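Local coordinates for protein transketolase (Campylobacter jejuni, PDB 3L84) that belongs to the transketolase family of thiamine diphosphate-binding enzymes and pairs with a second copy of itself as a dimer, at residues 28-32 / 66-70; 61-65 / 117-123; 42-47 / 143-149. All blocks are in the same frame, centred on the assembly; numbering follows the deposited sequence. Where two conformers were deposited one is given.

All three contacts belong to the thiamine diphosphate-binding domain and spread over its parallel sheet and the loops around it. Along the chain the segments come in the order 28-32, 42-47, 61-65, 66-70, 117-123, 143-149, so interaction 1 interlocks with the other two. The centre of interaction 2 is about 14 Å from each of the others, and those two centres are about 19 Å apart. Interactions 2 and 3 meet in the sheet, where strands 60-63 and 146-151 are neighbours; V62 N lies 2.8 Å from Y147 O. Interaction 1 joins on through A68, which packs against F63. Together they tie the edge of the sheet to helices 30-42, 69-79 and 118-137.

Interaction 1. Residues 28-32 / 66-70; sequences HPGAP and GHASA
The carbonyl O of H67 rests 3.3 Å from H28 CB and takes hydrogen bonds from two waters. One water gives it a bond of 2.7 Å, gives another to H28 O, and accepts one from A70 N at 3.0 Å, so it stitches the loop ahead of helix 30-42 to the first turn of helix 69-79. The second water, 3.1 Å from H67 O, lies in the plane of the H28 ring and bonds to its ND1 at 2.8 Å, which helps to set how that imidazole is turned. Against the ring's face comes H67 CB, a CH-pi contact 3.6 Å from the centroid and only 9° off the normal. With CG between backbone N and carbonyl carbon (chi1 57°), the H67 ring swings toward A31, its CE1 4.0 Å from A31 CB near the ring plane, and sits obliquely to the ring of H28. Further along, P32 CD packs 4.2 Å from A68 CB, where A68 is the N-cap of helix 69-79. H256 touches both imidazoles, H101 packs on H67, and D449 of the second subunit reaches H28: a cluster of histidines beside the second subunit, consistent with the histidine-lined active-site region of transketolases.

Interaction 2. Residues 61-65 / 117-123; sequences LVFSG and GQGVANA
V62 turns its isopropyl group from edge strand 60-63 onto the first turns of helix 118-137, the last helix of the connection between this strand and its parallel neighbour 146-151, a beta-alpha-beta crossover of the domain's alpha/beta fold. Its two methyls divide the work. CG1, anti to the backbone N (chi1 179°), meets G119 O at 3.6 Å, while CG2 lies 4.2 Å from A123 CB, one helical turn further on. The backbone of V62 is meanwhile hydrogen-bonded to Y147 and L149, so the valine is held in the sheet while its side chain packs on the helix. F63 faces the other way, its ring against A68, and its carbonyl bonds to T113 OG1.

At S64 the strand has ended and the chain comes closest to the helix: S64 CA is 3.9 Å from G119 CA, an approach made possible by the lack of a side chain on the glycine. The S64 hydroxyl, anti to its own backbone N (chi1 -171°), reaches over the helix start and accepts a weak, bent bond from V120 N, 3.1 Å long with an angle of 122° at the hydrogen. Its stronger partner is D154 OD1, which also bonds to G117 N, so one carboxylate oxygen joins the serine to the N-cap residue. V120 CG2 packs 3.7 Å from S64 OG. Beside this a water links the two backbones, giving a 2.6 Å bond to S64 O and accepting one of 3.1 Å from G119 N.

Interaction 3. Residues 42-47 / 143-149; sequences LSYHLK and DHKIYCL
L42 sets its CD1 methyl over the Y147 ring, 3.7 Å from the centroid and 14° off the normal, a CH-pi contact close to the middle of the face. Its CG stands anti to the backbone N (chi1 -175°), which sends the branch toward the sheet; the other methyl, CD2, comes within 4.3 Å of L149 CD1 in one of that residue's two conformers. L46 comes in on the same side of the ring but obliquely, with its CD1 3.7 Å from Y147 CD2. Both leucines run past the tyrosine in the opposite sense to it. The phenol end is settled by a water lying in the ring plane: it accepts a bond from Y147 OH at 2.7 Å and gives one to H45 O at 2.9 Å.

Farther out, in one of the two K47 conformers, K47 and D143 cross at about a right angle in a long salt bridge, NZ to OD1 3.6 Å, with each also bonded to N57. H144 turns away from this contact: its ND1 gives K145 O an almost straight bond of 3.0 Å, in the imidazole plane but above the carbonyl plane, and its NE2 is bonded to Y404.

Y147 and L149 face the end of helix 30-42 and the loop after it, Y147 also touching K228 of helix 217-228, while I146 and C148 face helix 118-137 on the other side, as expected of a parallel sheet sandwiched between helices in an alpha/beta thiamine diphosphate-binding domain.

Interaction 1. Residues 28-32 / 66-70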
# COMPACT_ATOMS: atom_id res chain seq x y z
N HIS A 28 16.26 -8.81 18.33
CA HIS A 28 15.02 -9.54 18.64
C HIS A 28 15.34 -10.96 19.04
O HIS A 28 15.56 -11.81 18.19
CB HIS A 28 14.14 -9.55 17.40
CG HIS A 28 13.74 -8.20 16.92
ND1 HIS A 28 14.54 -7.41 16.13
CD2 HIS A 28 12.57 -7.54 17.06
CE1 HIS A 28 13.89 -6.30 15.84
NE2 HIS A 28 12.69 -6.35 16.40
N PRO A 29 15.45 -11.22 20.34
CA PRO A 29 15.88 -12.56 20.78
C PRO A 29 14.74 -13.53 21.09
O PRO A 29 14.97 -14.76 21.12
CB PRO A 29 16.63 -12.25 22.07
CG PRO A 29 15.92 -11.06 22.61
CD PRO A 29 15.46 -10.24 21.44
N GLY A 30 13.54 -13.01 21.34
CA GLY A 30 12.44 -13.85 21.81
C GLY A 30 11.98 -14.89 20.83
O GLY A 30 11.83 -16.06 21.19
N ALA A 31 11.74 -14.46 19.60
CA ALA A 31 11.36 -15.42 18.55
C ALA A 31 12.44 -16.45 18.21
O ALA A 31 12.12 -17.63 18.06
CB ALA A 31 10.80 -14.71 17.31
N PRO A 32 13.72 -16.05 18.09
CA PRO A 32 14.77 -17.06 17.93
C PRO A 32 14.70 -18.16 18.96
O PRO A 32 14.82 -19.34 18.64
CB PRO A 32 16.03 -16.23 18.03
CG PRO A 32 15.59 -14.91 17.34
CD PRO A 32 14.19 -14.68 17.82
N GLY A 66 11.40 -11.26 9.52
CA GLY A 66 12.83 -10.97 9.33
C GLY A 66 13.48 -10.52 10.61
O GLY A 66 14.70 -10.59 10.74
N HIS A 67 12.69 -10.07 11.57
CA HIS A 67 13.20 -9.73 12.89
C HIS A 67 13.93 -10.88 13.54
O HIS A 67 14.78 -10.60 14.39
CB HIS A 67 12.10 -9.18 13.81
CG HIS A 67 10.95 -10.10 13.98
ND1 HIS A 67 10.88 -11.07 14.95
CD2 HIS A 67 9.83 -10.22 13.24
CE1 HIS A 67 9.73 -11.72 14.82
NE2 HIS A 67 9.09 -11.24 13.77
N ALA A 68 13.64 -12.13 13.18
CA ALA A 68 14.31 -13.29 13.72
C ALA A 68 15.63 -13.63 13.00
O ALA A 68 16.12 -14.78 13.06
CB ALA A 68 13.33 -14.49 13.73
N SER A 69 16.21 -12.63 12.36
CA SER A 69 17.46 -12.74 11.64
C SER A 69 18.58 -13.41 12.42
O SER A 69 19.35 -14.15 11.83
CB SER A 69 17.89 -11.34 11.20
OG SER A 69 18.01 -10.51 12.32
N ALA A 70 18.70 -13.18 13.73
CA ALA A 70 19.81 -13.78 14.44
C ALA A 70 19.75 -15.31 14.37
O ALA A 70 20.77 -16.00 14.31
CB ALA A 70 19.82 -13.32 15.91
O HOH W 1 16.91 -11.76 15.63
O HOH W 2 16.98 -8.55 15.25

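Interaction 2. Residues 61-65 / 117-123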
# COMPACT_ATOMS: atom_id res chain seq x y z
N LEU A 61 13.93 -21.81 2.01
CA LEU A 61 13.58 -21.46 3.36
C LEU A 61 13.37 -19.96 3.43
O LEU A 61 14.24 -19.21 3.00
CB LEU A 61 14.69 -21.87 4.31
CG LEU A 61 14.57 -21.50 5.79
CD1 LEU A 61 13.34 -22.15 6.37
CD2 LEU A 61 15.87 -21.89 6.53
N VAL A 62 12.22 -19.53 3.92
CA VAL A 62 11.90 -18.10 4.08
C VAL A 62 11.51 -17.79 5.53
O VAL A 62 10.53 -18.35 6.05
CB VAL A 62 10.74 -17.68 3.20
CG1 VAL A 62 10.38 -16.18 3.39
CG2 VAL A 62 11.02 -17.97 1.70
N PHE A 63 12.22 -16.87 6.17
CA PHE A 63 11.83 -16.31 7.47
C PHE A 63 10.96 -15.08 7.20
O PHE A 63 11.50 -14.02 6.95
CB PHE A 63 13.06 -15.87 8.28
CG PHE A 63 13.76 -16.95 9.03
CD1 PHE A 63 14.18 -18.11 8.43
CD2 PHE A 63 14.12 -16.75 10.37
CE1 PHE A 63 14.86 -19.12 9.18
CE2 PHE A 63 14.80 -17.72 11.09
CZ PHE A 63 15.16 -18.90 10.48
N SER A 64 9.64 -15.18 7.25
CA SER A 64 8.82 -14.02 6.99
C SER A 64 8.98 -12.95 8.06
O SER A 64 8.97 -11.76 7.76
CB SER A 64 7.36 -14.43 6.83
OG SER A 64 6.59 -13.31 6.37
N GLY A 65 9.18 -13.39 9.30
CA GLY A 65 9.49 -12.49 10.38
C GLY A 65 10.99 -12.23 10.32
O GLY A 65 11.77 -12.91 11.00
N GLY A 117 4.27 -9.87 6.70
CA GLY A 117 3.42 -10.45 5.68
C GLY A 117 4.13 -10.75 4.39
O GLY A 117 3.78 -11.69 3.69
N GLN A 118 5.12 -9.93 4.02
CA GLN A 118 5.78 -10.07 2.71
C GLN A 118 6.29 -11.49 2.50
O GLN A 118 6.08 -12.10 1.45
CB GLN A 118 6.99 -9.11 2.55
CG GLN A 118 6.70 -7.62 2.53
CD GLN A 118 5.83 -7.20 1.38
OE1 GLN A 118 6.04 -7.64 0.23
NE2 GLN A 118 4.85 -6.31 1.66
N GLY A 119 6.96 -12.02 3.51
CA GLY A 119 7.65 -13.29 3.37
C GLY A 119 6.68 -14.44 3.10
O GLY A 119 7.01 -15.38 2.39
N VAL A 120 5.49 -14.41 3.69
CA VAL A 120 4.48 -15.41 3.43
C VAL A 120 4.10 -15.39 1.94
O VAL A 120 4.05 -16.45 1.29
CB VAL A 120 3.22 -15.22 4.31
CG1 VAL A 120 2.10 -16.22 3.90
CG2 VAL A 120 3.59 -15.39 5.81
N ALA A 121 3.85 -14.18 1.39
CA ALA A 121 3.53 -14.06 -0.02
C ALA A 121 4.73 -14.46 -0.87
O ALA A 121 4.56 -15.05 -1.94
CB ALA A 121 3.05 -12.63 -0.34
N ASN A 122 5.95 -14.10 -0.47
CA ASN A 122 7.14 -14.52 -1.22
C ASN A 122 7.22 -16.05 -1.26
O ASN A 122 7.55 -16.63 -2.30
CB ASN A 122 8.41 -14.04 -0.55
CG ASN A 122 8.55 -12.53 -0.46
OD1 ASN A 122 8.11 -11.76 -1.37
ND2 ASN A 122 9.17 -12.10 0.60
N ALA A 123 6.93 -16.69 -0.13
CA ALA A 123 7.02 -18.14 -0.10
C ALA A 123 5.99 -18.79 -1.02
O ALA A 123 6.28 -19.76 -1.72
CB ALA A 123 6.87 -18.64 1.32
O HOH W 3 8.48 -10.27 5.63

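Interaction 3. Residues 42-47 / 143-149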
# COMPACT_ATOMS: atom_id res chain seq x y z
N LEU A 42 13.90 -29.10 11.73
CA LEU A 42 13.83 -28.78 10.31
C LEU A 42 15.18 -28.97 9.62
O LEU A 42 15.21 -29.34 8.45
CB LEU A 42 13.31 -27.33 10.11
CG LEU A 42 13.08 -26.90 8.68
CD1 LEU A 42 12.09 -27.77 7.92
CD2 LEU A 42 12.58 -25.45 8.67
N SER A 43 16.29 -28.73 10.31
CA SER A 43 17.61 -28.93 9.71
C SER A 43 17.83 -30.35 9.17
O SER A 43 18.63 -30.54 8.25
CB SER A 43 18.74 -28.57 10.68
OG SER A 43 18.91 -29.54 11.70
N TYR A 44 17.13 -31.34 9.71
CA TYR A 44 17.23 -32.73 9.25
C TYR A 44 16.41 -32.99 8.01
O TYR A 44 16.59 -34.01 7.36
CB TYR A 44 16.79 -33.69 10.37
CG TYR A 44 17.78 -33.77 11.50
CD1 TYR A 44 18.73 -34.79 11.54
CD2 TYR A 44 17.80 -32.80 12.50
CE1 TYR A 44 19.64 -34.86 12.55
CE2 TYR A 44 18.73 -32.87 13.53
CZ TYR A 44 19.65 -33.90 13.55
OH TYR A 44 20.58 -33.99 14.56
N HIS A 45 15.45 -32.11 7.73
CA HIS A 45 14.58 -32.27 6.57
C HIS A 45 15.00 -31.41 5.37
O HIS A 45 14.75 -31.79 4.23
CB HIS A 45 13.14 -31.90 6.95
CG HIS A 45 12.52 -32.85 7.92
ND1 HIS A 45 11.73 -33.90 7.51
CD2 HIS A 45 12.60 -32.93 9.26
CE1 HIS A 45 11.34 -34.58 8.58
NE2 HIS A 45 11.87 -34.02 9.66
N LEU A 46 15.60 -30.27 5.63
CA LEU A 46 15.92 -29.30 4.59
C LEU A 46 16.98 -29.86 3.67
O LEU A 46 18.04 -30.36 4.13
CB LEU A 46 16.44 -28.02 5.25
CG LEU A 46 16.50 -26.77 4.40
CD1 LEU A 46 15.07 -26.29 4.12
CD2 LEU A 46 17.32 -25.68 5.06
N LYS A 47 16.71 -29.79 2.37
CA LYS A 47 17.64 -30.22 1.35
C LYS A 47 18.27 -28.97 0.74
O LYS A 47 17.57 -28.10 0.18
CB LYS A 47 16.88 -31.01 0.31
CG LYS A 47 17.72 -31.63 -0.78
CD LYS A 47 16.82 -32.09 -1.92
CE LYS A 47 16.21 -30.93 -2.67
NZ LYS A 47 15.76 -31.32 -3.98
N ASP A 143 11.50 -30.73 -7.71
CA ASP A 143 10.69 -31.50 -6.73
C ASP A 143 10.82 -31.04 -5.27
O ASP A 143 10.40 -31.72 -4.35
CB ASP A 143 10.92 -32.99 -6.87
CG ASP A 143 12.28 -33.39 -6.42
OD1 ASP A 143 13.04 -32.54 -5.91
OD2 ASP A 143 12.62 -34.60 -6.58
N HIS A 144 11.31 -29.84 -5.07
CA HIS A 144 11.73 -29.40 -3.74
C HIS A 144 10.54 -28.78 -2.99
O HIS A 144 9.43 -28.60 -3.53
CB HIS A 144 12.86 -28.38 -3.92
CG HIS A 144 12.42 -27.13 -4.60
ND1 HIS A 144 11.80 -26.08 -3.94
CD2 HIS A 144 12.46 -26.77 -5.91
CE1 HIS A 144 11.54 -25.12 -4.81
NE2 HIS A 144 11.92 -25.51 -6.01
N LYS A 145 10.77 -28.49 -1.72
CA LYS A 145 9.79 -27.83 -0.86
C LYS A 145 10.11 -26.35 -0.70
O LYS A 145 11.21 -25.89 -1.02
CB LYS A 145 9.77 -28.51 0.50
CG LYS A 145 9.36 -29.97 0.45
CD LYS A 145 7.91 -30.19 0.04
CE LYS A 145 7.53 -31.68 0.00
NZ LYS A 145 6.14 -31.82 -0.49
N ILE A 146 9.12 -25.64 -0.17
CA ILE A 146 9.23 -24.24 0.25
C ILE A 146 8.73 -24.18 1.67
O ILE A 146 7.57 -24.54 1.94
CB ILE A 146 8.41 -23.29 -0.63
CG1 ILE A 146 8.87 -23.35 -2.11
CG2 ILE A 146 8.54 -21.86 -0.07
CD1 ILE A 146 8.43 -24.51 -2.96
N TYR A 147 9.62 -23.87 2.60
CA TYR A 147 9.32 -23.75 4.03
C TYR A 147 9.32 -22.29 4.41
O TYR A 147 10.26 -21.55 4.12
CB TYR A 147 10.39 -24.46 4.87
CG TYR A 147 10.45 -25.95 4.70
CD1 TYR A 147 9.55 -26.79 5.34
CD2 TYR A 147 11.43 -26.54 3.90
CE1 TYR A 147 9.64 -28.17 5.21
CE2 TYR A 147 11.51 -27.91 3.74
CZ TYR A 147 10.60 -28.73 4.38
OH TYR A 147 10.62 -30.13 4.27
N CYS A 148 8.25 -21.84 5.06
CA CYS A 148 8.19 -20.47 5.52
C CYS A 148 7.88 -20.44 6.99
O CYS A 148 6.92 -21.10 7.42
CB CYS A 148 7.08 -19.74 4.79
SG CYS A 148 6.83 -18.03 5.24
N LEU A 149 8.68 -19.71 7.77
CA LEU A 149 8.36 -19.48 9.19
C LEU A 149 7.72 -18.13 9.32
O LEU A 149 8.24 -17.15 8.81
CB LEU A 149 9.62 -19.52 10.06
CG LEU A 149 10.23 -20.86 10.44
CD1 LEU A 149 10.48 -21.76 9.22
CD2 LEU A 149 11.53 -20.60 11.23
O HOH W 4 12.47 -31.12 2.61